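Local coordinates for alkaline phosphatase D (Bacillus subtilis, PDB 2YEQ), which hydrolyses phosphate esters, acting as a phosphodiesterase and alkaline phosphatase at an active site that holds iron and calcium, at residues V381-A386 with Q434-Y439; G441-T446 with A454-M459; S470-F475 with V487-I492. All coordinates share one frame; numbering follows the deposited sequence.

From the N terminus, contact 1 comes first: 381-386, just past the strand 374-378, pairs with 434-439 and closes a loop of 47 residues. The chain then turns into the hairpin of contact 2, 441-446 with 454-459, and after it into that of contact 3, 470-475 with 487-492. The three loops follow one another, and none nests within or crosses another. Contacts 2 and 3 lie in one mixed sheet, where strands 451-459 and 470-477 are neighbours; contact 1 forms the end of a second sheet. Tyr456 and Phe475 of the first sheet pack on Phe435 of the second, so the three contacts tie both sheets together; contact 1 also supplies an iron ligand.

Contact 1: V381-A386 with Q434-Y439; sequences VHASWA and QFFNDY. With FE (Fe (III) ion), chain B; EDO (1,2-ethanediol), chain U.
Phe436 turns its ring edge onto a face of the Trp385 indole, a T-shaped pair with ring centroids 4.6 Å apart and planes at 64°. With CG of Phe436 anti to its backbone N (chi1 176°), the ring reaches back across the strand pair. From CB outward, CB and CG lie near Ser384 O, and Phe436 CD1 stands over the six-membered ring 3.3 Å from Trp385 CZ2. CE1 touches both Trp385 CZ2 and the methyl of Ala383, Phe436 CE1 lying 3.5 Å from Ala383 CB, and CZ meets that methyl again. Trp337 and Phe333 add further edge-to-face partners to the indole. Were Trp385 an alanine, the edge of Phe436 would probably lose its aromatic face and a gap would open beside it. The backbones are antiparallel strands at the end of a mixed sheet, with Ser384 N to Asn437 O at 2.8 Å and the return bond from Asn437 N. At Ala386 the register slips by a classic beta bulge: Gln434 N donates to Ala386 O at 2.8 Å, while the bond from Phe435 N to that oxygen is weak. On the other face Phe435 CB packs on Ala386 CB, and its CE2 reaches Ser384 CB. Water 1 meets Ser384 OG at 2.6 Å and donates to Tyr439 O. Asp438 forms a salt bridge with Arg440. Just before strand 384-386, His382 NE2 binds the iron at 2.2 Å together with Cys124, Asp151 and Tyr154; His382 ND1 donates almost straight (175°) to O2 of an ethanediol.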
# COMPACT_ATOMS: atom_id res chain seq x y z
N VAL A 381 -2.55 -9.91 0.90
CA VAL A 381 -2.71 -11.29 1.35
C VAL A 381 -2.26 -11.56 2.77
O VAL A 381 -2.41 -12.67 3.26
CB VAL A 381 -2.08 -12.31 0.32
CG1 VAL A 381 -2.62 -12.03 -1.10
CG2 VAL A 381 -0.54 -12.31 0.38
N HIS A 382 -1.77 -10.54 3.45
CA HIS A 382 -1.49 -10.61 4.90
C HIS A 382 -0.43 -11.68 5.25
O HIS A 382 -0.47 -12.30 6.29
CB HIS A 382 -2.77 -10.86 5.72
CG HIS A 382 -3.85 -9.81 5.52
ND1 HIS A 382 -5.11 -9.96 6.05
CD2 HIS A 382 -3.86 -8.62 4.87
CE1 HIS A 382 -5.86 -8.92 5.73
NE2 HIS A 382 -5.13 -8.08 5.02
N ALA A 383 0.51 -11.88 4.34
CA ALA A 383 1.61 -12.82 4.54
C ALA A 383 2.64 -12.55 3.47
O ALA A 383 2.37 -11.93 2.43
CB ALA A 383 1.14 -14.30 4.52
N SER A 384 3.88 -12.93 3.76
CA SER A 384 4.96 -12.69 2.84
C SER A 384 5.12 -13.85 1.89
O SER A 384 5.10 -15.00 2.32
CB SER A 384 6.28 -12.51 3.62
OG SER A 384 6.32 -11.27 4.28
N TRP A 385 5.31 -13.53 0.62
CA TRP A 385 5.64 -14.51 -0.41
C TRP A 385 6.69 -13.91 -1.35
O TRP A 385 6.85 -12.70 -1.43
CB TRP A 385 4.40 -14.89 -1.25
CG TRP A 385 3.19 -15.38 -0.51
CD1 TRP A 385 2.26 -14.61 0.13
CD2 TRP A 385 2.71 -16.73 -0.41
NE1 TRP A 385 1.26 -15.39 0.65
CE2 TRP A 385 1.50 -16.69 0.32
CE3 TRP A 385 3.20 -17.97 -0.86
CZ2 TRP A 385 0.78 -17.84 0.64
CZ3 TRP A 385 2.48 -19.11 -0.54
CH2 TRP A 385 1.27 -19.03 0.20
N ALA A 386 7.39 -14.77 -2.09
CA ALA A 386 8.24 -14.32 -3.17
C ALA A 386 8.21 -15.37 -4.29
O ALA A 386 8.17 -16.56 -4.00
CB ALA A 386 9.69 -14.09 -2.68
N GLN A 434 9.08 -19.16 -4.05
CA GLN A 434 10.35 -19.42 -3.37
C GLN A 434 10.31 -19.18 -1.87
O GLN A 434 11.26 -19.52 -1.17
CB GLN A 434 11.43 -18.52 -3.98
CG GLN A 434 11.62 -18.68 -5.47
CD GLN A 434 11.97 -20.12 -5.81
OE1 GLN A 434 12.92 -20.66 -5.25
NE2 GLN A 434 11.18 -20.75 -6.68
N PHE A 435 9.22 -18.58 -1.37
CA PHE A 435 9.20 -18.13 0.03
C PHE A 435 7.77 -17.97 0.56
O PHE A 435 6.92 -17.49 -0.16
CB PHE A 435 9.92 -16.79 0.11
CG PHE A 435 10.00 -16.21 1.51
CD1 PHE A 435 10.63 -16.88 2.53
CD2 PHE A 435 9.48 -14.95 1.77
CE1 PHE A 435 10.73 -16.33 3.80
CE2 PHE A 435 9.56 -14.39 3.06
CZ PHE A 435 10.17 -15.07 4.06
N PHE A 436 7.55 -18.40 1.80
CA PHE A 436 6.36 -18.04 2.56
C PHE A 436 6.77 -17.73 3.99
O PHE A 436 7.60 -18.44 4.56
CB PHE A 436 5.31 -19.17 2.61
CG PHE A 436 4.13 -18.84 3.48
CD1 PHE A 436 3.13 -18.02 2.99
CD2 PHE A 436 4.06 -19.28 4.79
CE1 PHE A 436 2.05 -17.64 3.77
CE2 PHE A 436 2.99 -18.91 5.61
CZ PHE A 436 1.96 -18.09 5.08
N ASN A 437 6.16 -16.69 4.57
CA ASN A 437 6.23 -16.39 5.99
C ASN A 437 4.95 -15.69 6.47
O ASN A 437 4.34 -14.95 5.70
CB ASN A 437 7.44 -15.50 6.26
CG ASN A 437 7.70 -15.32 7.73
OD1 ASN A 437 8.11 -16.27 8.44
ND2 ASN A 437 7.46 -14.13 8.20
N ASP A 438 4.54 -15.89 7.72
CA ASP A 438 3.26 -15.31 8.20
C ASP A 438 3.39 -14.48 9.49
O ASP A 438 2.50 -14.51 10.32
CB ASP A 438 2.22 -16.41 8.39
CG ASP A 438 0.80 -15.88 8.55
OD1 ASP A 438 0.51 -14.77 8.05
OD2 ASP A 438 0.01 -16.59 9.21
N TYR A 439 4.49 -13.75 9.62
CA TYR A 439 4.66 -12.75 10.68
C TYR A 439 4.41 -11.37 10.09
O TYR A 439 4.64 -11.14 8.92
CB TYR A 439 6.08 -12.78 11.24
CG TYR A 439 6.44 -14.05 11.99
CD1 TYR A 439 5.66 -14.51 13.02
CD2 TYR A 439 7.61 -14.77 11.67
CE1 TYR A 439 6.00 -15.66 13.70
CE2 TYR A 439 7.95 -15.91 12.35
CZ TYR A 439 7.15 -16.34 13.36
OH TYR A 439 7.49 -17.48 14.04
FE FE B . -5.78 -6.18 4.19
C1 EDO U . -7.61 -13.33 9.17
O1 EDO U . -8.03 -12.76 10.43
C2 EDO U . -7.26 -12.24 8.16
O2 EDO U . -5.95 -12.41 7.58
O HOH W 1 6.03 -12.18 6.70

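Contact 2: G441-T446 with A454-M459; sequences GYVRCT and ADYRVM. With PE5 (3,6,9,12,15,18,21,24-octaoxahexacosan-1-ol), chain H.
Arg444 and Asp455 face each other as a hydrogen-bonded pair, their backbones joined in both directions and their side chains by a salt bridge, Arg444 NH2 to Asp455 OD2 at 2.8 Å. The carboxylate oxygen lies in the guanidinium plane but is itself approached from above its own plane, and a weaker bond from NE reaches the same oxygen; Asp455 OD1 is held by Ser474 OG of the next strand. A bend at chi3 (66°) swings the guanidinium of Arg444 onto that of Arg457, planes 24° apart, with Arg444 NH1 3.3 Å from Arg457 NE. Glu141 probably offsets the like charges, since it pairs with both arginines and also bonds Tyr442 OH. Arg457 CB lies over one face of the Tyr442 ring, 4.0 Å from the centroid, in a CH-pi contact. This tight cluster has a solvent side, where both arginines are partly exposed, a polyether chain approaches Asp455 OD2, and water 2 bridges that oxygen to Arg444 O and Thr446 OG1. The opposite face is buried and apolar but more loosely spaced: Val443 CG2 meets Tyr456 CD2 at 3.8 Å, and Ala454 CB touches both Val443 CG1 and Cys445 SG. Gly441 CA lies 3.2 Å from Arg457 O, where a CB would clash. The arrangement is that of a two-stranded antiparallel beta hairpin set into the mixed sheet beside the strand 117-122, which leads to the iron ligand Cys124.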
# COMPACT_ATOMS: atom_id res chain seq x y z
N GLY A 441 4.99 -7.24 9.54
CA GLY A 441 6.14 -6.40 9.25
C GLY A 441 5.98 -5.69 7.92
O GLY A 441 4.88 -5.21 7.57
N TYR A 442 7.07 -5.63 7.18
CA TYR A 442 7.14 -4.90 5.92
C TYR A 442 8.36 -5.39 5.16
O TYR A 442 9.07 -6.27 5.64
CB TYR A 442 7.25 -3.38 6.16
CG TYR A 442 8.46 -2.94 6.97
CD1 TYR A 442 9.68 -2.65 6.36
CD2 TYR A 442 8.37 -2.80 8.34
CE1 TYR A 442 10.79 -2.24 7.11
CE2 TYR A 442 9.43 -2.40 9.10
CZ TYR A 442 10.65 -2.14 8.49
OH TYR A 442 11.69 -1.72 9.29
N VAL A 443 8.54 -4.90 3.95
CA VAL A 443 9.59 -5.36 3.05
C VAL A 443 10.49 -4.19 2.72
O VAL A 443 10.02 -3.07 2.46
CB VAL A 443 9.02 -6.00 1.75
CG1 VAL A 443 10.13 -6.47 0.85
CG2 VAL A 443 8.06 -7.13 2.10
N ARG A 444 11.80 -4.40 2.83
CA ARG A 444 12.78 -3.38 2.48
C ARG A 444 13.55 -3.78 1.22
O ARG A 444 14.12 -4.87 1.17
CB ARG A 444 13.78 -3.21 3.65
CG ARG A 444 14.83 -2.14 3.41
CD ARG A 444 15.79 -2.04 4.61
NE ARG A 444 16.57 -3.25 4.76
CZ ARG A 444 17.16 -3.68 5.88
NH1 ARG A 444 17.08 -3.01 7.02
NH2 ARG A 444 17.85 -4.81 5.85
N CYS A 445 13.56 -2.91 0.23
CA CYS A 445 14.22 -3.23 -1.03
C CYS A 445 15.46 -2.35 -1.23
O CYS A 445 15.42 -1.14 -1.01
CB CYS A 445 13.24 -3.07 -2.20
SG CYS A 445 11.94 -4.38 -2.18
N THR A 446 16.56 -2.98 -1.68
CA THR A 446 17.79 -2.27 -2.03
C THR A 446 18.13 -2.59 -3.46
O THR A 446 18.29 -3.75 -3.83
CB THR A 446 18.95 -2.68 -1.13
OG1 THR A 446 18.58 -2.49 0.24
CG2 THR A 446 20.19 -1.84 -1.44
N ALA A 454 15.55 -7.93 -1.74
CA ALA A 454 14.37 -7.76 -0.90
C ALA A 454 14.65 -8.40 0.43
O ALA A 454 14.94 -9.60 0.48
CB ALA A 454 13.13 -8.41 -1.56
N ASP A 455 14.54 -7.62 1.50
CA ASP A 455 14.58 -8.11 2.87
C ASP A 455 13.19 -8.10 3.50
O ASP A 455 12.53 -7.06 3.52
CB ASP A 455 15.48 -7.20 3.72
CG ASP A 455 16.94 -7.13 3.20
OD1 ASP A 455 17.45 -8.13 2.67
OD2 ASP A 455 17.58 -6.06 3.35
N TYR A 456 12.77 -9.23 4.07
CA TYR A 456 11.50 -9.34 4.75
C TYR A 456 11.71 -9.06 6.22
O TYR A 456 12.32 -9.85 6.94
CB TYR A 456 10.87 -10.71 4.51
CG TYR A 456 10.41 -10.88 3.07
CD1 TYR A 456 11.32 -11.20 2.05
CD2 TYR A 456 9.07 -10.69 2.72
CE1 TYR A 456 10.90 -11.33 0.71
CE2 TYR A 456 8.64 -10.83 1.40
CZ TYR A 456 9.55 -11.14 0.40
OH TYR A 456 9.10 -11.27 -0.91
N ARG A 457 11.20 -7.92 6.66
CA ARG A 457 11.43 -7.43 8.01
C ARG A 457 10.23 -7.70 8.87
O ARG A 457 9.19 -7.07 8.68
CB ARG A 457 11.70 -5.92 7.96
CG ARG A 457 12.72 -5.50 6.92
CD ARG A 457 14.16 -5.66 7.45
NE ARG A 457 14.49 -4.61 8.41
CZ ARG A 457 15.21 -4.76 9.53
NH1 ARG A 457 15.71 -5.93 9.89
NH2 ARG A 457 15.43 -3.71 10.30
N VAL A 458 10.34 -8.62 9.82
CA VAL A 458 9.19 -9.11 10.55
C VAL A 458 9.36 -9.17 12.07
O VAL A 458 10.47 -9.01 12.60
CB VAL A 458 8.78 -10.50 10.00
CG1 VAL A 458 8.64 -10.44 8.48
CG2 VAL A 458 9.80 -11.57 10.40
N MET A 459 8.24 -9.35 12.76
CA MET A 459 8.17 -9.37 14.21
C MET A 459 7.39 -10.59 14.66
O MET A 459 6.49 -11.03 13.95
CB MET A 459 7.45 -8.12 14.74
CG MET A 459 8.06 -6.81 14.33
SD MET A 459 6.99 -5.38 14.64
CE MET A 459 5.57 -5.79 13.59
C48 PE5 H . 20.45 -4.84 3.52
C50 PE5 H . 21.87 -4.49 3.12
O1 PE5 H . 22.06 -4.80 1.74
C1 PE5 H . 22.83 -3.86 0.99
C2 PE5 H . 22.67 -4.07 -0.52
O2 PE5 H . 23.70 -4.92 -1.02
C3 PE5 H . 23.46 -5.60 -2.25
C4 PE5 H . 24.54 -6.66 -2.44
O3 PE5 H . 24.03 -8.00 -2.27
C5 PE5 H . 24.56 -8.64 -1.11
C6 PE5 H . 24.06 -10.05 -0.90
O4 PE5 H . 24.17 -10.37 0.50
C7 PE5 H . 22.95 -10.19 1.20
C8 PE5 H . 23.11 -10.19 2.71
O5 PE5 H . 22.10 -9.35 3.28
C9 PE5 H . 21.01 -10.12 3.77
O HOH W 2 17.12 -4.33 1.47

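Contact 3: S470-F475 with V487-I492; sequences STRASF and VSSTTI. With PE5 (3,6,9,12,15,18,21,24-octaoxahexacosan-1-ol), chain H; EDO (1,2-ethanediol), chain N; EDO (1,2-ethanediol), chain C.
Strands 470-475 and 487-489 run antiparallel at 157°, Ser474 N donating to Ser488 O at 3.1 Å and, farther along, Thr490 N to Arg472 O from above the carbonyl plane. Opposite Ser474 the edge strand bulges: Val487 N donates to Ser474 O at 2.8 Å, and Ser488 N makes only a weak bond to it, a classic beta bulge. Arg472 makes the largest single contribution. Its chain, bent at chi2 (66°), turns back over the partner so that Arg472 CD packs on Ile492 CG1 at 3.8 Å. At its tip Arg472 NH1 donates to Ser489 OG at 3.1 Å, close to the guanidinium plane, and Thr490 O lies over one face; NE pairs with Asp418. This is a beta hairpin at the rim of the mixed sheet, with 484-489 its outermost strand within the chain. Along its other face Ser474 CB meets Ser488 CB at 3.6 Å, Ser474 OG bonds Asp455 of the adjoining strand, and a polyether chain covers Val487 CG2. Beyond the strand, Ile492 CD1 reaches Ser470 CB at 3.8 Å, and an ethanediol grips the Ile492 backbone at both N and O.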
# COMPACT_ATOMS: atom_id res chain seq x y z
N SER A 470 13.35 -8.40 12.85
CA SER A 470 14.51 -9.09 12.24
C SER A 470 14.24 -9.30 10.77
O SER A 470 13.09 -9.31 10.33
CB SER A 470 14.72 -10.48 12.84
OG SER A 470 14.42 -10.51 14.21
N THR A 471 15.31 -9.49 10.02
CA THR A 471 15.20 -9.91 8.64
C THR A 471 14.99 -11.43 8.64
O THR A 471 15.89 -12.20 8.98
CB THR A 471 16.40 -9.45 7.85
OG1 THR A 471 16.48 -8.01 7.90
CG2 THR A 471 16.34 -9.90 6.38
N ARG A 472 13.76 -11.86 8.33
CA ARG A 472 13.44 -13.29 8.25
C ARG A 472 14.19 -13.94 7.11
O ARG A 472 14.63 -15.09 7.19
CB ARG A 472 11.92 -13.51 8.03
CG ARG A 472 11.53 -14.98 7.76
CD ARG A 472 11.78 -15.78 8.98
NE ARG A 472 11.52 -17.21 8.87
CZ ARG A 472 12.30 -18.10 8.26
NH1 ARG A 472 13.40 -17.73 7.61
NH2 ARG A 472 11.96 -19.37 8.29
N ALA A 473 14.30 -13.21 6.02
CA ALA A 473 14.90 -13.75 4.85
C ALA A 473 15.18 -12.63 3.91
O ALA A 473 14.50 -11.58 3.93
CB ALA A 473 13.98 -14.80 4.20
N SER A 474 16.18 -12.87 3.08
CA SER A 474 16.61 -11.92 2.09
C SER A 474 16.82 -12.65 0.76
O SER A 474 17.41 -13.76 0.74
CB SER A 474 17.90 -11.24 2.56
OG SER A 474 18.40 -10.36 1.55
N PHE A 475 16.35 -12.04 -0.32
CA PHE A 475 16.44 -12.62 -1.67
C PHE A 475 17.05 -11.61 -2.58
O PHE A 475 16.81 -10.41 -2.44
CB PHE A 475 15.05 -13.05 -2.19
CG PHE A 475 14.45 -14.19 -1.42
CD1 PHE A 475 13.67 -13.95 -0.30
CD2 PHE A 475 14.66 -15.49 -1.80
CE1 PHE A 475 13.14 -14.99 0.42
CE2 PHE A 475 14.12 -16.53 -1.10
CZ PHE A 475 13.38 -16.29 0.03
N VAL A 487 19.69 -15.25 0.17
CA VAL A 487 21.01 -14.88 0.68
C VAL A 487 21.05 -14.79 2.19
O VAL A 487 22.11 -14.58 2.80
CB VAL A 487 21.55 -13.60 -0.00
CG1 VAL A 487 21.76 -13.86 -1.52
CG2 VAL A 487 20.63 -12.38 0.25
N SER A 488 19.89 -14.95 2.82
CA SER A 488 19.80 -14.89 4.27
C SER A 488 18.53 -15.58 4.74
O SER A 488 17.50 -15.50 4.07
CB SER A 488 19.81 -13.42 4.73
OG SER A 488 19.90 -13.37 6.13
N SER A 489 18.57 -16.18 5.91
CA SER A 489 17.40 -16.79 6.52
C SER A 489 17.63 -16.97 8.00
O SER A 489 18.65 -17.54 8.40
CB SER A 489 17.11 -18.13 5.86
OG SER A 489 16.10 -18.85 6.54
N THR A 490 16.70 -16.46 8.83
CA THR A 490 16.85 -16.45 10.29
C THR A 490 15.54 -16.80 10.95
O THR A 490 14.48 -16.31 10.56
CB THR A 490 17.29 -15.07 10.80
OG1 THR A 490 18.48 -14.68 10.10
CG2 THR A 490 17.55 -15.08 12.29
N THR A 491 15.60 -17.64 11.97
CA THR A 491 14.43 -18.00 12.72
C THR A 491 14.07 -16.84 13.66
O THR A 491 14.96 -16.15 14.15
CB THR A 491 14.66 -19.31 13.47
OG1 THR A 491 15.73 -19.14 14.38
CG2 THR A 491 15.04 -20.41 12.53
N ILE A 492 12.78 -16.62 13.87
CA ILE A 492 12.30 -15.47 14.62
C ILE A 492 12.07 -15.90 16.06
O ILE A 492 11.25 -16.76 16.35
CB ILE A 492 11.01 -14.85 14.00
CG1 ILE A 492 11.27 -14.44 12.55
CG2 ILE A 492 10.51 -13.63 14.81
CD1 ILE A 492 12.39 -13.41 12.34
C48 PE5 H . 20.45 -4.84 3.52
C50 PE5 H . 21.87 -4.49 3.12
O1 PE5 H . 22.06 -4.80 1.74
C1 PE5 H . 22.83 -3.86 0.99
C2 PE5 H . 22.67 -4.07 -0.52
O2 PE5 H . 23.70 -4.92 -1.02
C3 PE5 H . 23.46 -5.60 -2.25
C4 PE5 H . 24.54 -6.66 -2.44
O3 PE5 H . 24.03 -8.00 -2.27
C5 PE5 H . 24.56 -8.64 -1.11
C6 PE5 H . 24.06 -10.05 -0.90
O4 PE5 H . 24.17 -10.37 0.50
C7 PE5 H . 22.95 -10.19 1.20
C8 PE5 H . 23.11 -10.19 2.71
O5 PE5 H . 22.10 -9.35 3.28
C9 PE5 H . 21.01 -10.12 3.77
C1 EDO N . 9.83 -18.80 14.70
O1 EDO N . 10.29 -19.15 16.02
C2 EDO N . 10.66 -19.39 13.56
O2 EDO N . 10.99 -18.37 12.61
C1 EDO C . 15.70 -22.11 4.09
O1 EDO C . 15.72 -22.09 5.51
C2 EDO C . 16.24 -23.41 3.52
O2 EDO C . 16.57 -23.20 2.13
O HOH W 3 15.19 -13.39 15.86